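PDB 6YF6: galactose-binding lectin from Enterobacter cloacae subsp. cloacae, which binds a fucoside through a calcium ion, this chain being the C-terminal, sugar-binding domain of a longer lectin. Local coordinates for residues A[68-73]-A[138-143]; A[82-87]-A[133-138]. One frame throughout, in Å; residues are numbered along the deposited sequence.

Contact 1. Residues A[68-73]-A[138-143]; sequences WTVKIA and KELKIK. With PO4 (phosphate ion), chain F.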
loop_
_atom_site.group_PDB
_atom_site.type_symbol
_atom_site.label_atom_id
_atom_site.label_comp_id
_atom_site.label_asym_id
_atom_site.label_seq_id
_atom_site.Cartn_x
_atom_site.Cartn_y
_atom_site.Cartn_z
ATOM N N TRP A 68 -6.321 -10.187 8.873
ATOM C CA TRP A 68 -5.326 -9.241 9.359
ATOM C C TRP A 68 -4.154 -9.224 8.386
ATOM O O TRP A 68 -3.513 -10.259 8.167
ATOM C CB TRP A 68 -4.878 -9.632 10.768
ATOM C CG TRP A 68 -3.828 -8.754 11.378
ATOM C CD1 TRP A 68 -3.414 -7.531 10.935
ATOM C CD2 TRP A 68 -3.060 -9.035 12.553
ATOM N NE1 TRP A 68 -2.430 -7.036 11.760
ATOM C CE2 TRP A 68 -2.196 -7.941 12.762
ATOM C CE3 TRP A 68 -3.018 -10.108 13.449
ATOM C CZ2 TRP A 68 -1.300 -7.889 13.827
ATOM C CZ3 TRP A 68 -2.127 -10.053 14.510
ATOM C CH2 TRP A 68 -1.282 -8.952 14.689
ATOM N N THR A 69 -3.887 -8.061 7.794
ATOM C CA THR A 69 -2.755 -7.879 6.895
ATOM C C THR A 69 -1.795 -6.848 7.474
ATOM O O THR A 69 -2.216 -5.875 8.107
ATOM C CB THR A 69 -3.212 -7.450 5.490
ATOM O OG1 THR A 69 -4.051 -6.290 5.574
ATOM C CG2 THR A 69 -3.974 -8.591 4.812
ATOM N N VAL A 70 -0.500 -7.089 7.268
ATOM C CA VAL A 70 0.577 -6.245 7.769
ATOM C C VAL A 70 1.539 -6.017 6.613
ATOM O O VAL A 70 2.049 -6.981 6.032
ATOM C CB VAL A 70 1.315 -6.882 8.960
ATOM C CG1 VAL A 70 2.528 -6.033 9.361
ATOM C CG2 VAL A 70 0.373 -7.064 10.134
ATOM N N LYS A 71 1.766 -4.756 6.263
ATOM C CA LYS A 71 2.713 -4.413 5.209
ATOM C C LYS A 71 4.078 -4.215 5.852
ATOM O O LYS A 71 4.243 -3.347 6.716
ATOM C CB LYS A 71 2.265 -3.164 4.458
ATOM C CG LYS A 71 0.982 -3.376 3.660
ATOM C CD LYS A 71 0.718 -2.226 2.700
ATOM C CE LYS A 71 -0.625 -2.386 1.996
ATOM N NZ LYS A 71 -1.098 -1.109 1.387
ATOM N N ILE A 72 5.053 -5.017 5.430
ATOM C CA ILE A 72 6.308 -5.159 6.152
ATOM C C ILE A 72 7.443 -5.340 5.158
ATOM O O ILE A 72 7.256 -5.890 4.070
ATOM C CB ILE A 72 6.230 -6.350 7.133
ATOM C CG1 ILE A 72 7.488 -6.436 7.988
ATOM C CG2 ILE A 72 6.011 -7.664 6.380
ATOM C CD1 ILE A 72 7.299 -7.301 9.210
ATOM N N ALA A 73 8.631 -4.871 5.543
ATOM C CA ALA A 73 9.800 -4.971 4.683
ATOM C C ALA A 73 11.063 -5.079 5.521
ATOM O O ALA A 73 11.192 -4.422 6.557
ATOM C CB ALA A 73 9.922 -3.761 3.746
ATOM N N LYS A 138 4.730 -0.615 7.950
ATOM C CA LYS A 138 4.078 0.631 7.574
ATOM C C LYS A 138 2.558 0.575 7.665
ATOM O O LYS A 138 1.918 1.631 7.615
ATOM C CB LYS A 138 4.484 1.042 6.150
ATOM C CG LYS A 138 3.958 0.142 5.037
ATOM C CD LYS A 138 4.469 0.614 3.679
ATOM C CE LYS A 138 4.027 -0.306 2.545
ATOM N NZ LYS A 138 4.482 0.203 1.213
ATOM N N GLU A 139 1.963 -0.605 7.810
ATOM C CA GLU A 139 0.511 -0.680 7.864
ATOM C C GLU A 139 0.074 -1.977 8.525
ATOM O O GLU A 139 0.654 -3.038 8.281
ATOM C CB GLU A 139 -0.092 -0.572 6.457
ATOM C CG GLU A 139 -1.598 -0.755 6.410
ATOM C CD GLU A 139 -2.148 -0.627 5.005
ATOM O OE1 GLU A 139 -2.810 -1.580 4.537
ATOM O OE2 GLU A 139 -1.908 0.422 4.368
ATOM N N LEU A 140 -0.950 -1.872 9.370
ATOM C CA LEU A 140 -1.649 -3.022 9.928
ATOM C C LEU A 140 -3.134 -2.808 9.684
ATOM O O LEU A 140 -3.686 -1.771 10.073
ATOM C CB LEU A 140 -1.363 -3.196 11.420
ATOM C CG LEU A 140 0.106 -3.178 11.849
ATOM C CD1 LEU A 140 0.464 -1.805 12.388
ATOM C CD2 LEU A 140 0.403 -4.263 12.889
ATOM N N LYS A 141 -3.776 -3.774 9.037
ATOM C CA LYS A 141 -5.169 -3.640 8.642
ATOM C C LYS A 141 -5.913 -4.913 9.000
ATOM O O LYS A 141 -5.428 -6.018 8.731
ATOM C CB LYS A 141 -5.301 -3.359 7.141
ATOM C CG LYS A 141 -6.724 -3.035 6.695
ATOM C CD LYS A 141 -6.757 -2.556 5.256
ATOM C CE LYS A 141 -6.392 -3.670 4.283
ATOM N NZ LYS A 141 -6.589 -3.258 2.862
ATOM N N ILE A 142 -7.081 -4.756 9.608
ATOM C CA ILE A 142 -7.969 -5.866 9.921
ATOM C C ILE A 142 -9.317 -5.576 9.277
ATOM O O ILE A 142 -9.902 -4.512 9.512
ATOM C CB ILE A 142 -8.117 -6.073 11.439
ATOM C CG1 ILE A 142 -6.763 -6.415 12.067
ATOM C CG2 ILE A 142 -9.123 -7.191 11.718
ATOM C CD1 ILE A 142 -5.962 -5.202 12.514
ATOM N N LYS A 143 -9.803 -6.519 8.468
ATOM C CA LYS A 143 -11.084 -6.400 7.787
ATOM C C LYS A 143 -11.944 -7.619 8.091
ATOM O O LYS A 143 -11.433 -8.716 8.335
ATOM C CB LYS A 143 -10.915 -6.270 6.263
ATOM C CG LYS A 143 -9.947 -5.194 5.816
ATOM C CD LYS A 143 -10.438 -4.449 4.586
ATOM C CE LYS A 143 -10.905 -5.388 3.480
ATOM N NZ LYS A 143 -10.946 -4.706 2.157
HETATM P P PO4 F . 2.020 2.714 0.653
HETATM O O1 PO4 F . 3.495 2.698 0.334
HETATM O O2 PO4 F . 1.679 3.976 1.406
HETATM O O3 PO4 F . 1.664 1.525 1.511
HETATM O O4 PO4 F . 1.238 2.644 -0.636
HETATM O O HOH W 1 -6.715 -6.911 6.033
HETATM O O HOH W 2 -2.450 -4.163 4.906
#

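Contact 2. Residues A[82-87]-A[133-138]; sequences PKVSLR and NDFRIK. With CA (calcium ion), chain D; SFU (methyl 1-seleno-alpha-L-fucopyranoside), chain C; PO4 (phosphate ion), chain F.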
loop_
_atom_site.group_PDB
_atom_site.type_symbol
_atom_site.label_atom_id
_atom_site.label_comp_id
_atom_site.label_asym_id
_atom_site.label_seq_id
_atom_site.Cartn_x
_atom_site.Cartn_y
_atom_site.Cartn_z
ATOM N N PRO A 82 14.997 -11.056 9.460
ATOM C CA PRO A 82 13.868 -11.137 10.396
ATOM C C PRO A 82 12.937 -12.289 10.040
ATOM O O PRO A 82 12.882 -12.748 8.899
ATOM C CB PRO A 82 13.165 -9.781 10.235
ATOM C CG PRO A 82 14.174 -8.883 9.571
ATOM C CD PRO A 82 14.999 -9.785 8.709
ATOM N N LYS A 83 12.198 -12.761 11.047
ATOM C CA LYS A 83 11.151 -13.766 10.860
ATOM C C LYS A 83 9.956 -13.364 11.710
ATOM O O LYS A 83 10.059 -13.328 12.940
ATOM C CB LYS A 83 11.628 -15.166 11.250
ATOM C CG LYS A 83 12.731 -15.730 10.377
ATOM C CD LYS A 83 12.946 -17.212 10.674
ATOM C CE LYS A 83 14.102 -17.790 9.877
ATOM N NZ LYS A 83 14.693 -18.982 10.551
ATOM N N VAL A 84 8.824 -13.078 11.070
ATOM C CA VAL A 84 7.696 -12.436 11.736
ATOM C C VAL A 84 6.417 -13.202 11.434
ATOM O O VAL A 84 6.176 -13.602 10.290
ATOM C CB VAL A 84 7.570 -10.961 11.296
ATOM C CG1 VAL A 84 6.501 -10.247 12.108
ATOM C CG2 VAL A 84 8.919 -10.250 11.435
ATOM N N SER A 85 5.594 -13.404 12.465
ATOM C CA SER A 85 4.299 -14.061 12.329
ATOM C C SER A 85 3.235 -13.210 13.014
ATOM O O SER A 85 3.529 -12.168 13.609
ATOM C CB SER A 85 4.321 -15.480 12.917
ATOM O OG SER A 85 4.542 -15.464 14.318
ATOM N N LEU A 86 1.985 -13.664 12.923
ATOM C CA LEU A 86 0.847 -12.993 13.533
ATOM C C LEU A 86 0.184 -13.904 14.556
ATOM O O LEU A 86 0.094 -15.122 14.354
ATOM C CB LEU A 86 -0.181 -12.580 12.482
ATOM C CG LEU A 86 0.354 -11.767 11.303
ATOM C CD1 LEU A 86 -0.719 -11.613 10.229
ATOM C CD2 LEU A 86 0.844 -10.417 11.782
ATOM N N ARG A 87 -0.308 -13.305 15.634
ATOM C CA ARG A 87 -0.950 -14.034 16.719
ATOM C C ARG A 87 -2.232 -13.320 17.119
ATOM O O ARG A 87 -2.282 -12.088 17.152
ATOM C CB ARG A 87 -0.000 -14.155 17.917
ATOM C CG ARG A 87 -0.529 -14.980 19.078
ATOM C CD ARG A 87 0.556 -15.180 20.130
ATOM N NE ARG A 87 1.699 -15.916 19.595
ATOM C CZ ARG A 87 2.935 -15.859 20.085
ATOM N NH1 ARG A 87 3.213 -15.096 21.135
ATOM N NH2 ARG A 87 3.899 -16.569 19.515
ATOM N N ASN A 133 18.506 -8.268 11.541
ATOM C CA ASN A 133 17.148 -8.350 12.070
ATOM C C ASN A 133 16.494 -6.967 12.101
ATOM O O ASN A 133 15.879 -6.568 13.093
ATOM C CB ASN A 133 17.160 -8.988 13.462
ATOM C CG ASN A 133 15.784 -9.413 13.917
ATOM O OD1 ASN A 133 14.905 -9.664 13.099
ATOM N ND2 ASN A 133 15.591 -9.496 15.227
ATOM N N ASP A 134 16.637 -6.233 10.998
ATOM C CA ASP A 134 16.140 -4.867 10.868
ATOM C C ASP A 134 15.018 -4.818 9.838
ATOM O O ASP A 134 15.170 -5.333 8.725
ATOM C CB ASP A 134 17.272 -3.922 10.457
ATOM C CG ASP A 134 18.491 -4.056 11.346
ATOM O OD1 ASP A 134 18.363 -3.818 12.565
ATOM O OD2 ASP A 134 19.574 -4.401 10.829
ATOM N N PHE A 135 13.903 -4.185 10.196
ATOM C CA PHE A 135 12.738 -4.180 9.320
ATOM C C PHE A 135 11.804 -3.046 9.719
ATOM O O PHE A 135 11.986 -2.392 10.748
ATOM C CB PHE A 135 12.010 -5.534 9.357
ATOM C CG PHE A 135 11.630 -5.993 10.742
ATOM C CD1 PHE A 135 12.573 -6.562 11.586
ATOM C CD2 PHE A 135 10.324 -5.875 11.189
ATOM C CE1 PHE A 135 12.222 -6.992 12.857
ATOM C CE2 PHE A 135 9.968 -6.301 12.455
ATOM C CZ PHE A 135 10.919 -6.861 13.291
ATOM N N ARG A 136 10.802 -2.812 8.870
ATOM C CA ARG A 136 9.817 -1.759 9.077
ATOM C C ARG A 136 8.417 -2.306 8.834
ATOM O O ARG A 136 8.212 -3.170 7.978
ATOM C CB ARG A 136 10.066 -0.556 8.137
ATOM C CG ARG A 136 11.355 0.227 8.408
ATOM C CD ARG A 136 11.677 1.184 7.254
ATOM N NE ARG A 136 12.733 2.135 7.591
ATOM C CZ ARG A 136 13.369 2.906 6.710
ATOM N NH1 ARG A 136 13.071 2.846 5.419
ATOM N NH2 ARG A 136 14.313 3.738 7.121
ATOM N N ILE A 137 7.451 -1.788 9.593
ATOM C CA ILE A 137 6.035 -2.074 9.393
ATOM C C ILE A 137 5.323 -0.755 9.137
ATOM O O ILE A 137 5.296 0.119 10.013
ATOM C CB ILE A 137 5.414 -2.800 10.596
ATOM C CG1 ILE A 137 5.964 -4.224 10.686
ATOM C CG2 ILE A 137 3.889 -2.802 10.474
ATOM C CD1 ILE A 137 5.681 -4.924 12.008
ATOM N N LYS A 138 4.730 -0.615 7.950
ATOM C CA LYS A 138 4.078 0.631 7.574
ATOM C C LYS A 138 2.558 0.575 7.665
ATOM O O LYS A 138 1.918 1.631 7.615
ATOM C CB LYS A 138 4.484 1.042 6.150
ATOM C CG LYS A 138 3.958 0.142 5.037
ATOM C CD LYS A 138 4.469 0.614 3.679
ATOM C CE LYS A 138 4.027 -0.306 2.545
ATOM N NZ LYS A 138 4.482 0.203 1.213
HETATM CA CA CA D . 19.622 -4.688 14.499
HETATM C C1 SFU C . 24.563 -4.328 13.956
HETATM C C2 SFU C . 23.367 -3.956 14.832
HETATM C C3 SFU C . 22.428 -2.932 14.158
HETATM C C4 SFU C . 22.063 -3.459 12.776
HETATM C C5 SFU C . 23.355 -3.669 11.989
HETATM C C6 SFU C . 23.022 -4.216 10.609
HETATM O O2 SFU C . 23.843 -3.426 16.057
HETATM O O3 SFU C . 21.223 -2.845 14.900
HETATM O O4 SFU C . 21.406 -4.714 12.850
HETATM O O5 SFU C . 24.220 -4.632 12.631
HETATM C CM SFU C . 27.180 -3.475 12.718
HETATM SE SE SFU C . 25.889 -2.812 13.974
HETATM P P PO4 F . 2.020 2.714 0.653
HETATM O O1 PO4 F . 3.495 2.698 0.334
HETATM O O2 PO4 F . 1.679 3.976 1.406
HETATM O O3 PO4 F . 1.664 1.525 1.511
HETATM O O4 PO4 F . 1.238 2.644 -0.636
HETATM O O HOH W 3 12.320 -11.112 13.445
#

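Contact 1. Residues A[68-73]-A[138-143]
K71 and E139 lie side by side on one face of an antiparallel pair in this beta-sandwich lectin domain, inside a sheet that continues, beside L140-K143, into a strand of the second subunit. The segment axes approach to 4.7 Å at 166°, and T69-K141 and K71-E139 are the hydrogen-bonded pairs; T69 N reaches K141 O at 2.7 Å. K71 CB packs on K138 CG at 3.8 Å, and with CG anti to the carbonyl carbon (chi1 -67°) the extended chain runs out beside E139. CG passes E139 CB, CD lies between K138 CE and the E139 carboxyl carbon, and CE comes within 3.4 Å of E139 OE1. K71 NZ ends 3.4 Å from E139 OE2, a long salt bridge whose hydrogen bond is weak. E139 OE1 accepts a hydrogen bond from a water also bonded to T69 OG1, while a second water joins that hydroxyl to K141 O. K138 NZ hydrogen-bonds O1 of a phosphate ion, probably from the crystallisation liquor, at 2.8 Å and, weakly, O3; T35, and T35, K71 and K138 of the second subunit, also hold it. On the opposite face V70, L140, W68 and I142 are buried, with I142 CD1 in CH-pi contact over the W68 five-membered ring, 4.2 Å from its centroid and 28° off the normal. At the indole edge W68 NE1, buried without a polar partner, faces L140 CB at 4.0 Å.

Contact 2. Residues A[82-87]-A[133-138]
N133 OD1 has two neighbours on the side of segment 82-87: a water, which donates to it at 3.0 Å, and P82 CA, in van der Waals contact at 3.2 Å. The same water accepts from K83 N at 2.9 Å, so it bridges the two segments, which share no direct hydrogen bond. The other end of the N133 amide is fixed elsewhere, its ND2 bonding to A129 O. The P82 ring lies alongside F135, pointing the opposite way, and P82 CG meets F135 CD1 at 3.5 Å, obliquely to the aromatic ring. With F135 CG set between the backbone N and the carbonyl carbon (chi1 54°), the ring reaches both P82 and V84. V84 CG2 stands over one face, displaced toward the rim, 4.2 Å from F135 CE2. These contacts join opposing sheets of the beta-sandwich: strand 83-88 belongs to one and strand 135-143 to the other, and all five touching residues are buried. Just before strand 135-143 lies the sugar site. N133 O accepts a hydrogen bond from T42 OG1. The CB of the next residue, D134, points away from P82, and its OD1 binds the calcium ion at 2.5 Å, alongside I41 O, T42 OG1, S130 O and G132 O. Calcium also holds O3 and O4 of the seleno-fucoside, while D134 OD2 approaches the sugar O4 at 2.7 Å.

Overall arrangement
Both contacts use strand 135-143, but from different directions. Contact 1 joins it edge to edge with its neighbour 65-74 through backbone hydrogen bonds, whereas contact 2 reaches across the sandwich with side chains and one bridging water. Contact 1 is two-sided: one face is charged and hydrated, the other apolar and turned to the core, where W68 touches L86 of strand 83-88; the second subunit pairs along the edge of 140-143. All five touching residues of contact 2 are buried, and it leads at one end into the calcium and fucoside site, from which contact 1 is remote. Their centres are 11 Å apart, and a probable backbone hydrogen bond from R136 N to A73 O (2.8 Å) ties them together.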